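Lipase-esterase related protein (Clostridium acetobutylicum, PDB 3E0X) is of unknown function but probably acts as a hydrolase, perhaps lipase- or esterase-like, with an alpha/beta hydrolase fold. Local coordinates at residues Glu36-Asp41 with Asn233-Ala238; Leu47-His52 with Tyr64-Asn69; Lys192-Lys197 with Glu239-Phe244. All coordinates share one frame; numbering follows the deposited sequence.

Interaction 1 (Glu36-Asp41 with Asn233-Ala238); sequences EKYLED and NAKGVA
Tyr38 lays its ring against the start of the helix 234-242, and Ala234, Lys235 and Ala238 meet it along one side of that helix. Asn233 stands at the N-cap: its OD1 accepts from Gly236 N at 3.0 Å, with the donor 51° out of the carbonyl plane, a capping bond at the start of the helix. Ala234 then puts its CB 3.8 Å from Tyr38 CE2. Lys235 backs the ring most directly. Its CA sits over the ring centre, 3.8 Å above the plane, and its CB makes a CH-pi contact 3.9 Å from the centroid and 14° off the normal; with CG anti to the backbone N (chi1 -176°), the extended chain crosses the tyrosine at about a right angle and runs outward. In this alpha/beta hydrolase fold the contact joins the loop between the strands 18-22 and 43-47 to the last helix of the chain. The opposite ring face carries CB of Lys37, offset toward the rim, while the amine of Lys37 forms a salt bridge with Glu34. One turn after Ala234, Ala238 packs its CB tightly against Tyr38 CB (3.3 Å) and lies 4.0 Å from Leu39 CD2; Leu39 also touches Leu19 and Phe21 of the strand 18-22.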
ATOM      1  N   GLU A  36     -10.050   4.876  -6.393  1.00 15.94           N
ATOM      2  CA  GLU A  36     -10.505   6.214  -6.028  1.00 16.20           C
ATOM      3  C   GLU A  36     -11.894   6.541  -6.618  1.00 16.35           C
ATOM      4  O   GLU A  36     -12.636   7.355  -6.064  1.00 16.96           O
ATOM      5  CB  GLU A  36      -9.461   7.280  -6.388  1.00 17.49           C
ATOM      6  CG  GLU A  36      -9.313   7.547  -7.858  1.00 19.50           C
ATOM      7  CD  GLU A  36      -8.196   8.514  -8.136  1.00 22.92           C
ATOM      8  OE1 GLU A  36      -7.029   8.175  -7.849  1.00 28.19           O
ATOM      9  OE2 GLU A  36      -8.479   9.617  -8.620  1.00 24.97           O
ATOM     10  N   LYS A  37     -12.285   5.873  -7.701  1.00 16.39           N
ATOM     11  CA  LYS A  37     -13.602   6.140  -8.295  1.00 15.88           C
ATOM     12  C   LYS A  37     -14.791   5.781  -7.383  1.00 16.73           C
ATOM     13  O   LYS A  37     -15.909   6.292  -7.578  1.00 17.39           O
ATOM     14  CB  LYS A  37     -13.745   5.427  -9.652  1.00 16.04           C
ATOM     15  CG  LYS A  37     -12.722   5.847 -10.687  1.00 16.71           C
ATOM     16  CD  LYS A  37     -12.908   5.002 -11.945  1.00 18.39           C
ATOM     17  CE  LYS A  37     -12.025   5.488 -13.074  1.00 22.26           C
ATOM     18  NZ  LYS A  37     -12.205   4.620 -14.259  1.00 24.05           N
ATOM     19  N   TYR A  38     -14.563   4.916  -6.392  1.00 16.33           N
ATOM     20  CA  TYR A  38     -15.638   4.384  -5.537  1.00 16.43           C
ATOM     21  C   TYR A  38     -15.585   4.985  -4.132  1.00 16.61           C
ATOM     22  O   TYR A  38     -16.377   4.626  -3.254  1.00 17.31           O
ATOM     23  CB  TYR A  38     -15.576   2.836  -5.493  1.00 16.76           C
ATOM     24  CG  TYR A  38     -15.646   2.254  -6.893  1.00 15.63           C
ATOM     25  CD1 TYR A  38     -16.880   2.114  -7.539  1.00 16.40           C
ATOM     26  CD2 TYR A  38     -14.490   1.912  -7.599  1.00 16.33           C
ATOM     27  CE1 TYR A  38     -16.954   1.622  -8.865  1.00 17.50           C
ATOM     28  CE2 TYR A  38     -14.561   1.427  -8.916  1.00 16.11           C
ATOM     29  CZ  TYR A  38     -15.799   1.287  -9.533  1.00 17.62           C
ATOM     30  OH  TYR A  38     -15.913   0.796 -10.824  1.00 19.31           O
ATOM     31  N   LEU A  39     -14.665   5.929  -3.950  1.00 16.45           N
ATOM     32  CA  LEU A  39     -14.444   6.546  -2.632  1.00 15.65           C
ATOM     33  C   LEU A  39     -14.607   8.066  -2.671  1.00 15.86           C
ATOM     34  O   LEU A  39     -14.019   8.801  -1.857  1.00 15.57           O
ATOM     35  CB  LEU A  39     -13.065   6.145  -2.114  1.00 15.30           C
ATOM     36  CG  LEU A  39     -12.943   4.645  -1.819  1.00 15.72           C
ATOM     37  CD1 LEU A  39     -11.500   4.210  -1.570  1.00 15.77           C
ATOM     38  CD2 LEU A  39     -13.855   4.271  -0.632  1.00 14.14           C
ATOM     39  N   GLU A  40     -15.425   8.534  -3.614  1.00 16.49           N
ATOM     40  CA  GLU A  40     -15.594   9.967  -3.889  1.00 17.36           C
ATOM     41  C   GLU A  40     -16.270  10.748  -2.788  1.00 16.74           C
ATOM     42  O   GLU A  40     -16.175  11.987  -2.766  1.00 17.04           O
ATOM     43  CB  GLU A  40     -16.343  10.156  -5.213  1.00 17.94           C
ATOM     44  CG  GLU A  40     -15.449   9.965  -6.386  1.00 21.63           C
ATOM     45  CD  GLU A  40     -16.103  10.360  -7.684  1.00 25.44           C
ATOM     46  OE1 GLU A  40     -16.937  11.297  -7.671  1.00 24.96           O
ATOM     47  OE2 GLU A  40     -15.758   9.732  -8.711  1.00 29.18           O
ATOM     48  N   ASP A  41     -16.909  10.057  -1.849  1.00 16.53           N
ATOM     49  CA  ASP A  41     -17.576  10.725  -0.733  1.00 16.67           C
ATOM     50  C   ASP A  41     -16.597  11.099   0.381  1.00 15.60           C
ATOM     51  O   ASP A  41     -16.973  11.763   1.364  1.00 16.65           O
ATOM     52  CB  ASP A  41     -18.711   9.856  -0.153  1.00 17.74           C
ATOM     53  CG  ASP A  41     -19.986   9.892  -1.007  1.00 21.22           C
ATOM     54  OD1 ASP A  41     -20.216  10.904  -1.696  1.00 23.97           O
ATOM     55  OD2 ASP A  41     -20.771   8.913  -0.983  1.00 22.66           O
ATOM     56  N   ASN A 233     -11.086  -5.442  -9.139  1.00 10.33           N
ATOM     57  CA  ASN A 233     -12.273  -5.422  -8.276  1.00 10.35           C
ATOM     58  C   ASN A 233     -12.211  -4.219  -7.355  1.00 10.48           C
ATOM     59  O   ASN A 233     -12.409  -4.327  -6.144  1.00 10.16           O
ATOM     60  CB  ASN A 233     -12.427  -6.734  -7.474  1.00 10.48           C
ATOM     61  CG  ASN A 233     -13.838  -6.916  -6.907  1.00 11.04           C
ATOM     62  OD1 ASN A 233     -14.705  -6.037  -7.066  1.00 12.51           O
ATOM     63  ND2 ASN A 233     -14.095  -8.086  -6.296  1.00 12.47           N
ATOM     64  N   ALA A 234     -11.927  -3.072  -7.954  1.00 10.21           N
ATOM     65  CA  ALA A 234     -11.881  -1.827  -7.187  1.00 10.76           C
ATOM     66  C   ALA A 234     -13.203  -1.564  -6.462  1.00 11.45           C
ATOM     67  O   ALA A 234     -13.214  -1.087  -5.324  1.00 11.55           O
ATOM     68  CB  ALA A 234     -11.548  -0.668  -8.095  1.00 12.01           C
ATOM     69  N   LYS A 235     -14.321  -1.865  -7.110  1.00 10.99           N
ATOM     70  CA  LYS A 235     -15.628  -1.627  -6.492  1.00 11.93           C
ATOM     71  C   LYS A 235     -15.785  -2.474  -5.228  1.00 11.28           C
ATOM     72  O   LYS A 235     -16.245  -1.979  -4.200  1.00 12.14           O
ATOM     73  CB  LYS A 235     -16.745  -1.913  -7.491  1.00 12.61           C
ATOM     74  CG  LYS A 235     -18.140  -1.599  -6.967  1.00 14.43           C
ATOM     75  CD  LYS A 235     -19.226  -1.940  -8.002  1.00 15.90           C
ATOM     76  CE  LYS A 235     -20.566  -1.419  -7.507  1.00 22.23           C
ATOM     77  NZ  LYS A 235     -21.732  -1.870  -8.329  1.00 25.86           N
ATOM     78  N   GLY A 236     -15.381  -3.746  -5.306  1.00 10.97           N
ATOM     79  CA  GLY A 236     -15.537  -4.633  -4.151  1.00 10.56           C
ATOM     80  C   GLY A 236     -14.569  -4.237  -3.041  1.00 10.90           C
ATOM     81  O   GLY A 236     -14.916  -4.253  -1.852  1.00 11.38           O
ATOM     82  N   VAL A 237     -13.350  -3.857  -3.422  1.00  9.92           N
ATOM     83  CA  VAL A 237     -12.385  -3.408  -2.405  1.00 10.04           C
ATOM     84  C   VAL A 237     -12.916  -2.138  -1.704  1.00 10.24           C
ATOM     85  O   VAL A 237     -12.860  -2.025  -0.457  1.00 11.40           O
ATOM     86  CB  VAL A 237     -11.006  -3.163  -3.034  1.00 10.30           C
ATOM     87  CG1 VAL A 237     -10.065  -2.456  -2.049  1.00 10.37           C
ATOM     88  CG2 VAL A 237     -10.415  -4.479  -3.504  1.00 11.11           C
ATOM     89  N   ALA A 238     -13.442  -1.197  -2.477  1.00 10.21           N
ATOM     90  CA  ALA A 238     -13.981   0.034  -1.877  1.00 10.54           C
ATOM     91  C   ALA A 238     -15.115  -0.275  -0.905  1.00 10.77           C
ATOM     92  O   ALA A 238     -15.200   0.362   0.138  1.00 11.06           O
ATOM     93  CB  ALA A 238     -14.414   1.036  -2.926  1.00 11.18           C
TER

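Interaction 2 (Leu47-His52 with Tyr64-Asn69); sequences LDLKGH and YGYIDN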
ATOM      1  N   LEU A  47      -0.601   9.753  -2.124  1.00 12.26           N
ATOM      2  CA  LEU A  47       0.798  10.133  -1.969  0.50 11.94           C
ATOM      3  C   LEU A  47       1.702   9.461  -3.007  1.00 11.51           C
ATOM      4  O   LEU A  47       1.497   8.276  -3.280  1.00 11.91           O
ATOM      5  CB  LEU A  47       1.228   9.626  -0.583  0.50 12.19           C
ATOM      6  CG  LEU A  47       2.272  10.347   0.251  0.50 13.15           C
ATOM      7  CD1 LEU A  47       1.992  11.843   0.256  0.50 12.63           C
ATOM      8  CD2 LEU A  47       2.313   9.783   1.680  0.50 12.40           C
ATOM      9  N   ASP A  48       2.705  10.157  -3.527  1.00 10.46           N
ATOM     10  CA  ASP A  48       3.819   9.470  -4.196  1.00 11.11           C
ATOM     11  C   ASP A  48       4.957   9.339  -3.188  1.00 10.94           C
ATOM     12  O   ASP A  48       5.447  10.343  -2.621  1.00 11.24           O
ATOM     13  CB  ASP A  48       4.311  10.259  -5.424  1.00 10.68           C
ATOM     14  CG  ASP A  48       3.506   9.979  -6.696  1.00 12.33           C
ATOM     15  OD1 ASP A  48       2.947   8.869  -6.856  1.00 12.77           O
ATOM     16  OD2 ASP A  48       3.484  10.876  -7.574  1.00 14.58           O
ATOM     17  N   LEU A  49       5.391   8.110  -2.940  1.00 10.55           N
ATOM     18  CA  LEU A  49       6.539   7.913  -2.051  1.00 10.72           C
ATOM     19  C   LEU A  49       7.798   8.482  -2.700  1.00 10.60           C
ATOM     20  O   LEU A  49       7.890   8.579  -3.913  1.00 11.22           O
ATOM     21  CB  LEU A  49       6.745   6.418  -1.734  1.00 10.36           C
ATOM     22  CG  LEU A  49       5.606   5.722  -0.976  1.00 10.29           C
ATOM     23  CD1 LEU A  49       5.819   4.201  -0.952  1.00 12.00           C
ATOM     24  CD2 LEU A  49       5.521   6.334   0.433  1.00 12.90           C
ATOM     25  N   LYS A  50       8.780   8.832  -1.887  1.00 11.29           N
ATOM     26  CA  LYS A  50      10.008   9.442  -2.391  1.00 11.59           C
ATOM     27  C   LYS A  50      10.612   8.570  -3.479  1.00 12.15           C
ATOM     28  O   LYS A  50      10.720   7.342  -3.345  1.00 11.97           O
ATOM     29  CB  LYS A  50      10.977   9.649  -1.220  1.00 11.06           C
ATOM     30  CG  LYS A  50      12.303  10.381  -1.526  1.00 12.65           C
ATOM     31  CD  LYS A  50      13.020  10.730  -0.166  1.00 14.65           C
ATOM     32  CE  LYS A  50      14.440  11.145  -0.329  1.00 20.03           C
ATOM     33  NZ  LYS A  50      15.376  10.025  -0.198  1.00 23.00           N
ATOM     34  N   GLY A  51      10.988   9.222  -4.573  1.00 11.97           N
ATOM     35  CA  GLY A  51      11.569   8.534  -5.712  1.00 11.34           C
ATOM     36  C   GLY A  51      10.590   7.869  -6.671  1.00 12.99           C
ATOM     37  O   GLY A  51      11.013   7.246  -7.648  1.00 14.17           O
ATOM     38  N   HIS A  52       9.298   7.953  -6.364  1.00 10.98           N
ATOM     39  CA  HIS A  52       8.257   7.371  -7.199  1.00 10.89           C
ATOM     40  C   HIS A  52       7.379   8.485  -7.750  1.00 11.13           C
ATOM     41  O   HIS A  52       7.230   9.527  -7.090  1.00 12.41           O
ATOM     42  CB  HIS A  52       7.367   6.447  -6.371  1.00  9.69           C
ATOM     43  CG  HIS A  52       8.097   5.289  -5.739  1.00  8.95           C
ATOM     44  ND1 HIS A  52       8.987   5.439  -4.693  1.00 11.54           N
ATOM     45  CD2 HIS A  52       8.023   3.953  -5.972  1.00  9.14           C
ATOM     46  CE1 HIS A  52       9.448   4.253  -4.325  1.00  9.63           C
ATOM     47  NE2 HIS A  52       8.878   3.330  -5.083  1.00  9.64           N
ATOM     48  N   TYR A  64      11.331   1.154   6.791  1.00 10.07           N
ATOM     49  CA  TYR A  64      11.494   2.187   7.817  1.00  9.62           C
ATOM     50  C   TYR A  64      11.701   3.585   7.257  1.00 10.19           C
ATOM     51  O   TYR A  64      11.172   4.558   7.789  1.00 11.15           O
ATOM     52  CB  TYR A  64      12.650   1.828   8.751  1.00  9.79           C
ATOM     53  CG  TYR A  64      12.355   0.550   9.497  1.00 10.09           C
ATOM     54  CD1 TYR A  64      11.422   0.542  10.544  1.00 11.81           C
ATOM     55  CD2 TYR A  64      12.983  -0.653   9.163  1.00 10.99           C
ATOM     56  CE1 TYR A  64      11.129  -0.608  11.241  1.00 12.25           C
ATOM     57  CE2 TYR A  64      12.697  -1.835   9.859  1.00 10.77           C
ATOM     58  CZ  TYR A  64      11.753  -1.817  10.890  1.00 11.39           C
ATOM     59  OH  TYR A  64      11.459  -2.967  11.585  1.00 15.29           O
ATOM     60  N   GLY A  65      12.467   3.709   6.183  1.00 10.70           N
ATOM     61  CA  GLY A  65      12.638   5.005   5.524  1.00 10.28           C
ATOM     62  C   GLY A  65      11.312   5.548   5.032  1.00  9.76           C
ATOM     63  O   GLY A  65      11.001   6.731   5.274  1.00 11.11           O
ATOM     64  N   TYR A  66      10.543   4.703   4.323  1.00  9.23           N
ATOM     65  CA  TYR A  66       9.214   5.102   3.849  1.00  9.03           C
ATOM     66  C   TYR A  66       8.280   5.465   5.003  1.00  9.51           C
ATOM     67  O   TYR A  66       7.549   6.470   4.921  1.00  9.98           O
ATOM     68  CB  TYR A  66       8.595   4.013   2.963  1.00  9.56           C
ATOM     69  CG  TYR A  66       9.283   3.807   1.637  1.00  9.01           C
ATOM     70  CD1 TYR A  66       9.249   4.793   0.649  1.00 10.66           C
ATOM     71  CD2 TYR A  66       9.918   2.611   1.360  1.00  9.06           C
ATOM     72  CE1 TYR A  66       9.857   4.592  -0.588  1.00 11.09           C
ATOM     73  CE2 TYR A  66      10.532   2.388   0.110  1.00 10.32           C
ATOM     74  CZ  TYR A  66      10.498   3.387  -0.848  1.00 11.06           C
ATOM     75  OH  TYR A  66      11.091   3.165  -2.073  1.00 11.96           O
ATOM     76  N   ILE A  67       8.323   4.692   6.093  1.00  8.96           N
ATOM     77  CA  ILE A  67       7.496   4.977   7.279  1.00  9.62           C
ATOM     78  C   ILE A  67       7.794   6.380   7.820  1.00 10.10           C
ATOM     79  O   ILE A  67       6.865   7.165   8.037  1.00 11.71           O
ATOM     80  CB  ILE A  67       7.709   3.891   8.381  1.00 10.08           C
ATOM     81  CG1 ILE A  67       7.141   2.522   7.946  1.00 11.00           C
ATOM     82  CG2 ILE A  67       7.156   4.347   9.719  1.00 10.37           C
ATOM     83  CD1 ILE A  67       7.679   1.346   8.770  1.00 11.01           C
ATOM     84  N   ASP A  68       9.082   6.706   7.956  1.00 10.66           N
ATOM     85  CA  ASP A  68       9.469   8.037   8.427  1.00 12.20           C
ATOM     86  C   ASP A  68       9.002   9.133   7.466  1.00 11.97           C
ATOM     87  O   ASP A  68       8.526  10.189   7.892  1.00 13.10           O
ATOM     88  CB  ASP A  68      10.979   8.104   8.637  1.00 12.97           C
ATOM     89  CG  ASP A  68      11.441   7.282   9.833  1.00 16.94           C
ATOM     90  OD1 ASP A  68      10.584   6.841  10.624  1.00 18.72           O
ATOM     91  OD2 ASP A  68      12.678   7.076   9.969  1.00 21.46           O
ATOM     92  N   ASN A  69       9.107   8.885   6.163  1.00 11.12           N
ATOM     93  CA  ASN A  69       8.653   9.879   5.195  1.00 11.39           C
ATOM     94  C   ASN A  69       7.149  10.120   5.302  1.00 10.77           C
ATOM     95  O   ASN A  69       6.685  11.269   5.199  1.00 11.28           O
ATOM     96  CB  ASN A  69       8.955   9.460   3.754  1.00 11.80           C
ATOM     97  CG  ASN A  69      10.445   9.365   3.421  1.00 14.40           C
ATOM     98  OD1 ASN A  69      11.342   9.907   4.094  1.00 19.24           O
ATOM     99  ND2 ASN A  69      10.695   8.683   2.331  1.00 13.69           N
TER
HETATM  100  O   HOH W   1       8.541   8.129   0.936  1.00 12.15           O
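This is a mostly buried contact in which the loop following the strand 43-47 packs against the helix 63-76, with the Tyr66 ring as its centre and a water at its side. The nearest backbones, at Leu49 and Tyr66, are 7.1 Å apart between CA atoms, a gap that side chains fill. Leu49 meets one side of the tyrosine: its CB lies 3.8 Å from Tyr66 CE1, and its CD1 reaches Tyr66 CD1. Both side chains also touch Met93 and Ile97 of the helix 93-102.

At the far end of the ring, Tyr66 OH comes to the edge of the imidazole, in its plane and 3.0 Å from His52 CE1. The two rings are oblique, their planes at 64°. Asp171 joins them, hydrogen-bonded to His52 NE2 through OD2 and to Tyr66 OH through OD1. On its other nitrogen, His52 ND1 donates to Lys50 O at 2.9 Å, an oxygen lying only 11° out of the ring plane. Both nitrogens are thus engaged, which probably fixes the rotation of the imidazole.

Beside this cluster, Asn69 ND2 packs 3.7 Å from Lys50 CB. It also donates to a water, which accepts from Lys50 N as well (2.9 Å) and so links the helix to the loop. The lysine chain bends at its end, where NZ binds Gln58 O.

Within the loop, Leu49 to His52 form a type II beta turn, closed by His52 N to Leu49 O. Gly51 takes the positive phi (82°), and Gly51 with His52 opposite Ser55 fits a G1 beta bulge. Strand, tight turn and following helix together form a beta-to-alpha connection of the alpha/beta hydrolase fold.

Interaction 3 (Lys192-Lys197 with Glu239-Phe244); sequences KAIVAK and EEIKNF
The last part of the helix 234-242 and the chain through Phe244 lie over the strand 191-196, with CA atoms 7.4 Å apart at Lys192 and Phe244 and 7.7 Å at Ile194 and Glu240. Lys192 carries most of the contact. Its CB sits over the centre of the Phe244 ring, 3.5 Å from the centroid and 4° off the normal, an almost vertical CH-pi contact. From there a chi1 of 179° turns the chain away from its own N, and the stretched methylenes slide past the phenylalanine in the opposite direction and bring the amine to the helix. Lys192 NZ forms a salt bridge with Glu240 OE1 (2.7 Å), met on the anti side. It also donates to Glu240 O at 2.8 Å, in the carbonyl plane and on a lone pair. Asn243 ND2 donates to the same OE1 at 3.1 Å, from above the carboxylate plane, so two donors hold that oxygen. Next along the strand, Ile194 CD1 lies 4.1 Å from Ile241 CG1, while Phe222 of the strand 217-222 touches both Ile194 and Glu240. One lysine thus combines an apolar root with a charged tip; its charge is probably balanced by the Glu240 carboxylate, while the carbonyl oxygen of Glu240 gives the amine a further acceptor.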
ATOM      1  N   LYS A 192      -7.581  -3.240   9.235  1.00 11.15           N
ATOM      2  CA  LYS A 192      -8.257  -4.233   8.384  1.00 10.95           C
ATOM      3  C   LYS A 192      -7.316  -4.674   7.282  1.00 10.52           C
ATOM      4  O   LYS A 192      -6.674  -3.830   6.664  1.00 12.37           O
ATOM      5  CB  LYS A 192      -9.544  -3.688   7.733  1.00 11.43           C
ATOM      6  CG  LYS A 192     -10.250  -4.675   6.828  1.00 12.35           C
ATOM      7  CD  LYS A 192     -11.663  -4.237   6.531  1.00 12.18           C
ATOM      8  CE  LYS A 192     -12.372  -5.323   5.753  1.00 13.03           C
ATOM      9  NZ  LYS A 192     -13.802  -4.962   5.493  1.00 14.17           N
ATOM     10  N   ALA A 193      -7.226  -5.982   7.051  1.00 10.40           N
ATOM     11  CA  ALA A 193      -6.433  -6.501   5.945  1.00 10.42           C
ATOM     12  C   ALA A 193      -7.414  -6.977   4.870  1.00 10.15           C
ATOM     13  O   ALA A 193      -8.439  -7.598   5.202  1.00 10.72           O
ATOM     14  CB  ALA A 193      -5.559  -7.642   6.418  1.00 11.37           C
ATOM     15  N   ILE A 194      -7.106  -6.700   3.594  1.00  9.51           N
ATOM     16  CA  ILE A 194      -7.952  -7.099   2.452  1.00 10.13           C
ATOM     17  C   ILE A 194      -7.008  -7.732   1.441  1.00 10.01           C
ATOM     18  O   ILE A 194      -5.988  -7.134   1.111  1.00 10.91           O
ATOM     19  CB  ILE A 194      -8.633  -5.873   1.789  1.00  9.55           C
ATOM     20  CG1 ILE A 194      -9.563  -5.177   2.778  1.00 10.62           C
ATOM     21  CG2 ILE A 194      -9.434  -6.318   0.558  1.00 11.22           C
ATOM     22  CD1 ILE A 194     -10.013  -3.803   2.276  1.00 12.18           C
ATOM     23  N   VAL A 195      -7.344  -8.922   0.939  1.00  9.53           N
ATOM     24  CA  VAL A 195      -6.408  -9.652   0.063  1.00 10.07           C
ATOM     25  C   VAL A 195      -7.185 -10.685  -0.738  1.00  9.74           C
ATOM     26  O   VAL A 195      -8.270 -11.088  -0.327  1.00 10.33           O
ATOM     27  CB  VAL A 195      -5.318 -10.374   0.914  1.00 10.49           C
ATOM     28  CG1 VAL A 195      -5.900 -11.502   1.743  1.00 12.99           C
ATOM     29  CG2 VAL A 195      -4.153 -10.872   0.067  1.00 10.98           C
ATOM     30  N   ALA A 196      -6.622 -11.098  -1.883  1.00  9.65           N
ATOM     31  CA  ALA A 196      -7.188 -12.191  -2.677  1.00 10.37           C
ATOM     32  C   ALA A 196      -6.515 -13.515  -2.299  1.00 11.56           C
ATOM     33  O   ALA A 196      -5.269 -13.594  -2.173  1.00 11.27           O
ATOM     34  CB  ALA A 196      -6.977 -11.897  -4.147  1.00 11.17           C
ATOM     35  N   LYS A 197      -7.340 -14.555  -2.151  1.00 12.03           N
ATOM     36  CA  LYS A 197      -6.865 -15.872  -1.759  1.00 12.27           C
ATOM     37  C   LYS A 197      -5.845 -16.437  -2.740  1.00 12.70           C
ATOM     38  O   LYS A 197      -4.919 -17.162  -2.330  1.00 13.05           O
ATOM     39  CB  LYS A 197      -8.061 -16.823  -1.623  1.00 13.68           C
ATOM     40  CG  LYS A 197      -7.712 -18.257  -1.199  1.00 15.95           C
ATOM     41  CD  LYS A 197      -8.998 -19.065  -1.141  1.00 20.89           C
ATOM     42  CE  LYS A 197      -8.698 -20.557  -0.944  1.00 23.86           C
ATOM     43  NZ  LYS A 197      -9.923 -21.375  -1.173  1.00 27.06           N
ATOM     44  N   GLU A 239     -15.978  -1.249  -1.222  1.00 10.72           N
ATOM     45  CA  GLU A 239     -17.058  -1.621  -0.302  1.00 11.28           C
ATOM     46  C   GLU A 239     -16.477  -2.108   1.018  1.00 11.26           C
ATOM     47  O   GLU A 239     -17.025  -1.797   2.106  1.00 13.54           O
ATOM     48  CB  GLU A 239     -17.976  -2.660  -0.962  1.00 11.73           C
ATOM     49  CG  GLU A 239     -18.830  -2.068  -2.093  1.00 13.82           C
ATOM     50  CD  GLU A 239     -19.645  -0.845  -1.624  1.00 17.75           C
ATOM     51  OE1 GLU A 239     -20.422  -0.974  -0.638  1.00 18.74           O
ATOM     52  OE2 GLU A 239     -19.487   0.234  -2.239  1.00 20.93           O
ATOM     53  N   GLU A 240     -15.353  -2.826   0.936  1.00 11.17           N
ATOM     54  CA  GLU A 240     -14.723  -3.392   2.121  1.00 12.51           C
ATOM     55  C   GLU A 240     -13.871  -2.374   2.886  1.00 13.07           C
ATOM     56  O   GLU A 240     -13.366  -2.661   3.987  1.00 16.18           O
ATOM     57  CB  GLU A 240     -13.877  -4.598   1.726  1.00 12.65           C
ATOM     58  CG  GLU A 240     -14.736  -5.752   1.259  1.00 14.71           C
ATOM     59  CD  GLU A 240     -15.541  -6.406   2.365  1.00 16.70           C
ATOM     60  OE1 GLU A 240     -15.102  -6.396   3.542  1.00 16.66           O
ATOM     61  OE2 GLU A 240     -16.610  -6.966   2.042  1.00 20.98           O
ATOM     62  N   ILE A 241     -13.696  -1.193   2.309  1.00 12.67           N
ATOM     63  CA  ILE A 241     -13.142  -0.049   3.021  1.00 13.68           C
ATOM     64  C   ILE A 241     -14.283   0.726   3.695  1.00 14.24           C
ATOM     65  O   ILE A 241     -14.194   1.064   4.886  1.00 14.10           O
ATOM     66  CB  ILE A 241     -12.303   0.839   2.080  1.00 13.05           C
ATOM     67  CG1 ILE A 241     -11.048   0.070   1.681  1.00 12.87           C
ATOM     68  CG2 ILE A 241     -11.899   2.130   2.779  1.00 13.01           C
ATOM     69  CD1 ILE A 241     -10.252   0.687   0.548  1.00 13.60           C
ATOM     70  N   LYS A 242     -15.361   0.983   2.950  1.00 14.22           N
ATOM     71  CA  LYS A 242     -16.547   1.668   3.499  1.00 14.67           C
ATOM     72  C   LYS A 242     -17.124   0.971   4.720  1.00 15.39           C
ATOM     73  O   LYS A 242     -17.620   1.637   5.653  1.00 16.52           O
ATOM     74  CB  LYS A 242     -17.649   1.732   2.450  1.00 15.59           C
ATOM     75  CG  LYS A 242     -17.309   2.583   1.283  1.00 16.86           C
ATOM     76  CD  LYS A 242     -18.413   2.448   0.284  1.00 19.68           C
ATOM     77  CE  LYS A 242     -18.016   3.087  -0.983  1.00 19.59           C
ATOM     78  NZ  LYS A 242     -19.171   3.153  -1.870  1.00 22.40           N
ATOM     79  N   ASN A 243     -17.130  -0.358   4.712  1.00 14.87           N
ATOM     80  CA  ASN A 243     -17.722  -1.080   5.848  1.00 15.70           C
ATOM     81  C   ASN A 243     -16.862  -1.069   7.124  1.00 15.70           C
ATOM     82  O   ASN A 243     -17.304  -1.537   8.166  1.00 16.40           O
ATOM     83  CB  ASN A 243     -18.201  -2.488   5.459  1.00 16.44           C
ATOM     84  CG  ASN A 243     -17.084  -3.417   5.116  1.00 18.07           C
ATOM     85  OD1 ASN A 243     -15.915  -3.081   5.255  1.00 18.34           O
ATOM     86  ND2 ASN A 243     -17.436  -4.613   4.645  1.00 20.45           N
ATOM     87  N   PHE A 244     -15.656  -0.515   7.015  1.00 15.06           N
ATOM     88  CA  PHE A 244     -14.696  -0.506   8.084  1.00 16.21           C
ATOM     89  C   PHE A 244     -14.462   0.887   8.657  1.00 16.81           C
ATOM     90  O   PHE A 244     -14.256   1.015   9.872  1.00 17.66           O
ATOM     91  CB  PHE A 244     -13.378  -1.040   7.528  1.00 15.49           C
ATOM     92  CG  PHE A 244     -12.225  -0.991   8.498  1.00 14.25           C
ATOM     93  CD1 PHE A 244     -11.077  -0.269   8.188  1.00 15.33           C
ATOM     94  CD2 PHE A 244     -12.270  -1.694   9.695  1.00 15.68           C
ATOM     95  CE1 PHE A 244      -9.980  -0.243   9.065  1.00 15.16           C
ATOM     96  CE2 PHE A 244     -11.184  -1.670  10.568  1.00 15.27           C
ATOM     97  CZ  PHE A 244     -10.044  -0.937  10.246  1.00 15.98           C
TER

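Overall arrangement
The helix 234-242 is common to interactions 1 and 3: its N-terminal part receives the loop 36-41, and its final part rests on the strand 191-196. Their centres are 11 Å apart, and they touch where Tyr38 O approaches Lys242 CE at 3.2 Å. Along the chain their segments alternate, so this one helix ties an early loop and a late strand together near the C-terminus. Interaction 2 is nested within the loop closed by interaction 1 and precedes interaction 3. It lies across the chain's centre from both, with centres about 24 and 23 Å away. The central mixed sheet relates all three, through strands 18-22, 43-47 and 191-196, as expected for an alpha/beta hydrolase fold.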